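Side-chain contacts in phosphoglycerol transferase GacH (Streptococcus pyogenes MGAS5005, PDB 6DGM), which probably transfers glycerol phosphate onto the rhamnose polysaccharide of the streptococcal cell wall, through a manganese-binding catalytic domain of the alkaline phosphatase clan: residues K225-T228 / E229-H233; S279-N282 / K283-N287. All blocks are in the same frame, centred on the assembly; numbering follows the deposited sequence.

How the contacts relate
Both contacts are local and lie at the surface, but they hold different elements. Contact 1 (225-228 with 229-233) joins the loop after strand 222-224 to the first turn of helix 229-257; contact 2 (279-282 with 283-287) folds the loop between strands 263-269 and 290-297 back on itself. Polar bonds to a helix end dominate contact 1, in which no touching residue is buried. Contact 2 combines a single backbone turn bond with packing round the buried Phe281, about 10 Å from the side chain of the manganese ligand His271. Their centres are about 16 Å apart, and they meet where Phe227 CZ packs on Ala280 CB, at 3.7 Å.

Contact 1. Residues K225-T228 / E229-H233; sequences KNFT and EEENH
Thr228 and Glu231 exchange hydrogen bonds between side chain and backbone where the loop after strand 222-224 enters helix 229-257. Thr228 OG1 accepts from Glu231 N at 3.0 Å, nearly straight at 165°; its hydroxyl sits between the backbone N and the carbonyl carbon (chi1 65°), which turns it in toward the first helical turn. In return, Thr228 N donates to Glu231 OE1 at 2.9 Å. The donor meets OE1 on the anti side, 32° out of the carboxylate plane, at the end of a chain extended beyond CG. The main chain adds a third bond, from Asn232 N to Thr228 O.

A water extends the grip on the carboxylate: it donates to Glu231 OE1 at 2.7 Å and also to Asn226 O. OE1 thus accepts two bonds, one direct from Thr228 N and one from the water that reaches Asn226 O, and so ties the residues before and after Phe227 to the helix. The nearby N-H groups of the helix start would probably stabilise the negative charge of Glu231.

Packing centres on Phe227, whose side chain crosses that of Glu231 at about a right angle. Glu231 CB lies 3.7 Å from Phe227 CD2, approaching the ring obliquely. Asn232 OD1 comes closer, 3.1 Å from Phe227 CB, with the amide plane only modestly inclined to the ring; the same oxygen accepts a hydrogen bond from Gly224 N, which ties the helix back to the end of strand 222-224. Beyond the two segments, Phe227 also touches Pro277.

The reciprocal bonds, with Thr228 at the N-cap and Glu231 three residues on, define a capping box at the N-terminus of helix 229-257, within the sulfatase-like domain and away from the annotated metal and ligand sites.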
ATOM      1  N   LYS A 225      29.068   4.618   5.444  1.00 27.14           N
ATOM      2  CA  LYS A 225      30.311   5.261   5.044  1.00 27.81           C
ATOM      3  C   LYS A 225      30.206   6.765   5.254  1.00 27.62           C
ATOM      4  O   LYS A 225      29.269   7.410   4.774  1.00 26.40           O
ATOM      5  CB  LYS A 225      30.587   4.954   3.566  1.00 32.04           C
ATOM      6  CG  LYS A 225      31.921   5.463   3.064  1.00 39.23           C
ATOM      7  CD  LYS A 225      32.146   5.121   1.593  1.00 46.46           C
ATOM      8  CE  LYS A 225      33.432   5.752   1.077  1.00 54.86           C
ATOM      9  NZ  LYS A 225      33.800   5.264  -0.283  1.00 61.96           N
ATOM     10  N   ASN A 226      31.154   7.314   6.013  1.00 28.06           N
ATOM     11  CA  ASN A 226      31.206   8.752   6.271  1.00 29.15           C
ATOM     12  C   ASN A 226      29.975   9.268   7.006  1.00 27.45           C
ATOM     13  O   ASN A 226      29.709  10.476   6.997  1.00 30.05           O
ATOM     14  CB  ASN A 226      31.416   9.530   4.976  1.00 32.62           C
ATOM     15  CG  ASN A 226      32.730   9.203   4.333  1.00 39.04           C
ATOM     16  OD1 ASN A 226      33.746   9.118   5.014  1.00 39.17           O
ATOM     17  ND2 ASN A 226      32.721   8.985   3.022  1.00 43.98           N
ATOM     18  N   PHE A 227      29.239   8.390   7.676  1.00 25.21           N
ATOM     19  CA  PHE A 227      28.107   8.847   8.460  1.00 23.92           C
ATOM     20  C   PHE A 227      28.583   9.575   9.711  1.00 24.46           C
ATOM     21  O   PHE A 227      29.633   9.254  10.287  1.00 24.72           O
ATOM     22  CB  PHE A 227      27.238   7.678   8.919  1.00 22.67           C
ATOM     23  CG  PHE A 227      26.265   7.187   7.893  1.00 22.26           C
ATOM     24  CD1 PHE A 227      26.450   7.424   6.545  1.00 24.00           C
ATOM     25  CD2 PHE A 227      25.161   6.485   8.295  1.00 21.04           C
ATOM     26  CE1 PHE A 227      25.537   6.938   5.606  1.00 24.74           C
ATOM     27  CE2 PHE A 227      24.240   6.010   7.376  1.00 22.40           C
ATOM     28  CZ  PHE A 227      24.428   6.238   6.028  1.00 24.05           C
ATOM     29  N   THR A 228      27.778  10.536  10.159  1.00 25.00           N
ATOM     30  CA  THR A 228      27.980  11.132  11.464  1.00 24.75           C
ATOM     31  C   THR A 228      27.609  10.130  12.561  1.00 24.36           C
ATOM     32  O   THR A 228      26.945   9.116  12.320  1.00 22.35           O
ATOM     33  CB  THR A 228      27.090  12.357  11.628  1.00 24.99           C
ATOM     34  OG1 THR A 228      25.719  11.949  11.615  1.00 24.12           O
ATOM     35  CG2 THR A 228      27.338  13.361  10.503  1.00 25.39           C
ATOM     36  N   GLU A 229      28.029  10.439  13.790  1.00 23.46           N
ATOM     37  CA  GLU A 229      27.631   9.610  14.924  1.00 22.41           C
ATOM     38  C   GLU A 229      26.116   9.503  15.014  1.00 20.92           C
ATOM     39  O   GLU A 229      25.572   8.413  15.239  1.00 21.90           O
ATOM     40  CB  GLU A 229      28.208  10.202  16.208  1.00 25.83           C
ATOM     41  CG  GLU A 229      29.731  10.125  16.304  1.00 34.76           C
ATOM     42  CD  GLU A 229      30.468  11.355  15.722  1.00 41.88           C
ATOM     43  OE1 GLU A 229      29.885  12.123  14.912  1.00 41.75           O
ATOM     44  OE2 GLU A 229      31.647  11.549  16.090  1.00 44.30           O
ATOM     45  N   GLU A 230      25.416  10.627  14.827  1.00 20.56           N
ATOM     46  CA  GLU A 230      23.957  10.631  14.915  1.00 23.28           C
ATOM     47  C   GLU A 230      23.331   9.763  13.833  1.00 21.00           C
ATOM     48  O   GLU A 230      22.381   9.019  14.095  1.00 20.74           O
ATOM     49  CB  GLU A 230      23.450  12.069  14.807  1.00 30.11           C
ATOM     50  CG  GLU A 230      21.934  12.226  14.791  1.00 35.62           C
ATOM     51  CD  GLU A 230      21.487  13.697  14.700  1.00 38.14           C
ATOM     52  OE1 GLU A 230      22.351  14.614  14.661  1.00 39.51           O
ATOM     53  OE2 GLU A 230      20.262  13.929  14.675  1.00 37.27           O
ATOM     54  N   GLU A 231      23.826   9.873  12.597  1.00 20.83           N
ATOM     55  CA  GLU A 231      23.304   9.044  11.520  1.00 19.70           C
ATOM     56  C   GLU A 231      23.502   7.563  11.828  1.00 19.10           C
ATOM     57  O   GLU A 231      22.589   6.755  11.621  1.00 18.76           O
ATOM     58  CB  GLU A 231      23.969   9.430  10.194  1.00 21.03           C
ATOM     59  CG  GLU A 231      23.476  10.785   9.657  1.00 23.24           C
ATOM     60  CD  GLU A 231      24.362  11.393   8.568  1.00 25.59           C
ATOM     61  OE1 GLU A 231      25.547  11.008   8.409  1.00 26.58           O
ATOM     62  OE2 GLU A 231      23.861  12.291   7.865  1.00 26.48           O
ATOM     63  N   ASN A 232      24.685   7.189  12.317  1.00 19.56           N
ATOM     64  CA  ASN A 232      24.944   5.795  12.655  1.00 19.83           C
ATOM     65  C   ASN A 232      24.054   5.332  13.802  1.00 19.01           C
ATOM     66  O   ASN A 232      23.571   4.198  13.804  1.00 18.00           O
ATOM     67  CB  ASN A 232      26.408   5.601  13.048  1.00 20.89           C
ATOM     68  CG  ASN A 232      27.335   5.517  11.847  1.00 22.95           C
ATOM     69  OD1 ASN A 232      26.886   5.227  10.744  1.00 22.74           O
ATOM     70  ND2 ASN A 232      28.638   5.743  12.069  1.00 25.64           N
ATOM     71  N   HIS A 233      23.827   6.201  14.785  1.00 19.02           N
ATOM     72  CA  HIS A 233      22.992   5.821  15.923  1.00 18.54           C
ATOM     73  C   HIS A 233      21.545   5.638  15.495  1.00 17.61           C
ATOM     74  O   HIS A 233      20.887   4.674  15.903  1.00 17.77           O
ATOM     75  CB  HIS A 233      23.095   6.884  17.019  1.00 19.62           C
ATOM     76  CG  HIS A 233      22.442   6.482  18.304  1.00 25.40           C
ATOM     77  ND1 HIS A 233      22.846   5.383  19.024  1.00 31.03           N
ATOM     78  CD2 HIS A 233      21.396   7.013  18.983  1.00 26.36           C
ATOM     79  CE1 HIS A 233      22.090   5.259  20.099  1.00 27.93           C
ATOM     80  NE2 HIS A 233      21.208   6.238  20.105  1.00 26.96           N
TER
HETATM   81  O   HOH W   1      27.304  11.861   6.573  1.00 27.87           O

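Contact 2. Residues S279-N282 / K283-N287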
ATOM      1  N   SER A 279      24.508  10.759   0.366  1.00 24.93           N
ATOM      2  CA  SER A 279      25.727  10.032   0.044  1.00 25.48           C
ATOM      3  C   SER A 279      25.566   8.528   0.260  1.00 25.35           C
ATOM      4  O   SER A 279      26.274   7.738  -0.374  1.00 27.18           O
ATOM      5  CB  SER A 279      26.859  10.544   0.928  1.00 26.08           C
ATOM      6  OG  SER A 279      26.619  10.157   2.263  1.00 24.70           O
ATOM      7  N   ALA A 280      24.667   8.124   1.160  1.00 23.72           N
ATOM      8  CA  ALA A 280      24.469   6.708   1.460  1.00 24.20           C
ATOM      9  C   ALA A 280      24.121   5.896   0.216  1.00 25.43           C
ATOM     10  O   ALA A 280      24.423   4.703   0.157  1.00 27.23           O
ATOM     11  CB  ALA A 280      23.360   6.526   2.496  1.00 21.95           C
ATOM     12  N   PHE A 281      23.486   6.514  -0.775  1.00 25.97           N
ATOM     13  CA  PHE A 281      22.987   5.787  -1.937  1.00 26.58           C
ATOM     14  C   PHE A 281      23.999   5.666  -3.072  1.00 30.11           C
ATOM     15  O   PHE A 281      23.728   4.953  -4.045  1.00 31.17           O
ATOM     16  CB  PHE A 281      21.675   6.429  -2.394  1.00 25.43           C
ATOM     17  CG  PHE A 281      20.651   6.501  -1.302  1.00 24.00           C
ATOM     18  CD1 PHE A 281      19.933   5.377  -0.932  1.00 21.72           C
ATOM     19  CD2 PHE A 281      20.449   7.681  -0.595  1.00 24.91           C
ATOM     20  CE1 PHE A 281      19.018   5.425   0.095  1.00 21.35           C
ATOM     21  CE2 PHE A 281      19.519   7.732   0.431  1.00 23.66           C
ATOM     22  CZ  PHE A 281      18.812   6.609   0.776  1.00 22.27           C
ATOM     23  N   ASN A 282      25.148   6.333  -2.973  1.00 34.66           N
ATOM     24  CA  ASN A 282      26.287   6.115  -3.865  1.00 41.10           C
ATOM     25  C   ASN A 282      25.950   5.832  -5.322  1.00 42.90           C
ATOM     26  O   ASN A 282      26.178   4.721  -5.811  1.00 47.53           O
ATOM     27  CB  ASN A 282      27.128   4.934  -3.334  1.00 47.91           C
ATOM     28  CG  ASN A 282      28.474   4.790  -4.038  1.00 54.55           C
ATOM     29  OD1 ASN A 282      28.993   5.746  -4.616  1.00 57.39           O
ATOM     30  ND2 ASN A 282      29.049   3.590  -3.983  1.00 56.18           N
ATOM     31  N   LYS A 283      25.453   6.826  -6.047  1.00 40.75           N
ATOM     32  CA  LYS A 283      25.157   6.703  -7.477  1.00 46.92           C
ATOM     33  C   LYS A 283      23.979   5.776  -7.784  1.00 43.02           C
ATOM     34  O   LYS A 283      23.652   5.585  -8.965  1.00 46.81           O
ATOM     35  CB  LYS A 283      26.356   6.220  -8.316  1.00 55.56           C
ATOM     36  CG  LYS A 283      27.605   7.088  -8.238  1.00 62.05           C
ATOM     37  CD  LYS A 283      28.855   6.311  -8.675  1.00 65.10           C
ATOM     38  CE  LYS A 283      29.395   6.782 -10.023  1.00 66.67           C
ATOM     39  NZ  LYS A 283      30.232   5.738 -10.699  1.00 66.84           N
ATOM     40  N   HIS A 284      23.364   5.158  -6.779  1.00 37.68           N
ATOM     41  CA  HIS A 284      22.138   4.387  -6.965  1.00 34.34           C
ATOM     42  C   HIS A 284      21.023   5.101  -6.215  1.00 30.68           C
ATOM     43  O   HIS A 284      20.406   4.530  -5.306  1.00 27.77           O
ATOM     44  CB  HIS A 284      22.291   2.968  -6.424  1.00 39.58           C
ATOM     45  CG  HIS A 284      23.062   2.063  -7.329  1.00 49.28           C
ATOM     46  ND1 HIS A 284      24.261   2.428  -7.901  1.00 53.14           N
ATOM     47  CD2 HIS A 284      22.800   0.809  -7.769  1.00 51.05           C
ATOM     48  CE1 HIS A 284      24.705   1.437  -8.655  1.00 55.32           C
ATOM     49  NE2 HIS A 284      23.836   0.444  -8.592  1.00 54.01           N
ATOM     50  N   ILE A 285      20.778   6.365  -6.586  1.00 27.57           N
ATOM     51  CA  ILE A 285      19.814   7.192  -5.869  1.00 29.11           C
ATOM     52  C   ILE A 285      18.400   6.659  -6.004  1.00 25.69           C
ATOM     53  O   ILE A 285      17.529   7.015  -5.202  1.00 24.21           O
ATOM     54  CB  ILE A 285      19.938   8.666  -6.312  1.00 33.89           C
ATOM     55  CG1 ILE A 285      19.239   9.594  -5.306  1.00 35.22           C
ATOM     56  CG2 ILE A 285      19.352   8.867  -7.708  1.00 36.62           C
ATOM     57  CD1 ILE A 285      19.915   9.665  -3.937  1.00 36.37           C
ATOM     58  N   GLU A 286      18.132   5.798  -6.990  1.00 25.94           N
ATOM     59  CA  GLU A 286      16.801   5.206  -7.066  1.00 25.30           C
ATOM     60  C   GLU A 286      16.438   4.505  -5.760  1.00 24.31           C
ATOM     61  O   GLU A 286      15.262   4.475  -5.377  1.00 22.94           O
ATOM     62  CB  GLU A 286      16.701   4.251  -8.262  1.00 26.82           C
ATOM     63  CG  GLU A 286      17.555   2.990  -8.170  1.00 32.01           C
ATOM     64  CD  GLU A 286      18.979   3.186  -8.683  1.00 38.72           C
ATOM     65  OE1 GLU A 286      19.371   4.341  -8.968  1.00 41.22           O
ATOM     66  OE2 GLU A 286      19.702   2.176  -8.810  1.00 42.06           O
ATOM     67  N   ASN A 287      17.439   3.970  -5.042  1.00 23.92           N
ATOM     68  CA  ASN A 287      17.167   3.224  -3.817  1.00 22.02           C
ATOM     69  C   ASN A 287      16.691   4.111  -2.676  1.00 20.36           C
ATOM     70  O   ASN A 287      16.237   3.590  -1.658  1.00 20.90           O
ATOM     71  CB  ASN A 287      18.406   2.431  -3.401  1.00 23.72           C
ATOM     72  CG  ASN A 287      18.629   1.209  -4.278  1.00 29.16           C
ATOM     73  OD1 ASN A 287      17.678   0.555  -4.696  1.00 31.09           O
ATOM     74  ND2 ASN A 287      19.882   0.903  -4.565  1.00 32.59           N
TER
HETATM   75  O   HOH W   2      21.978   2.605  -2.949  1.00 28.40           O
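Phe281 lays its ring obliquely against the end of Ile285, with CD2 3.9 Å from Ile285 CD1. The isoleucine CB points away from 279-282, but its chain returns: CG1 is anti to the backbone N (chi1 -164°), and a bend at chi2 brings CD1 back to the ring. Asn287 packs beside the same phenylalanine through its backbone and CB. Asn287 O lies 3.8 Å from Phe281 CE1 and Asn287 CB 4.1 Å from Phe281 CD1; the side-chain amide plane of Asn287 is turned 45° from the ring.

The polar part is a type I' beta turn from Phe281 to His284. Its bond runs from His284 N to Phe281 O at 2.8 Å, with an N-H...O angle of 153° and the donor tilted out of the carbonyl plane. Asn282 and Lys283 both have positive phi, as the two central positions of this turn require. A water accepts from Asn287 ND2 at 3.1 Å and lies equally far from Phe281 O, to which it may donate, since it has other acceptors in reach. His284 CB also touches Phe281 O, whereas its ring nitrogen ND1 is buried without a hydrogen-bonding partner in the model.

Phe281 thus serves two chemistries: its ring gives the loop an apolar centre, and its carbonyl oxygen closes the turn by accepting from His284 N. Between these segments the direct hydrogen bond is made by backbone atoms, and the side chains contribute mainly packing.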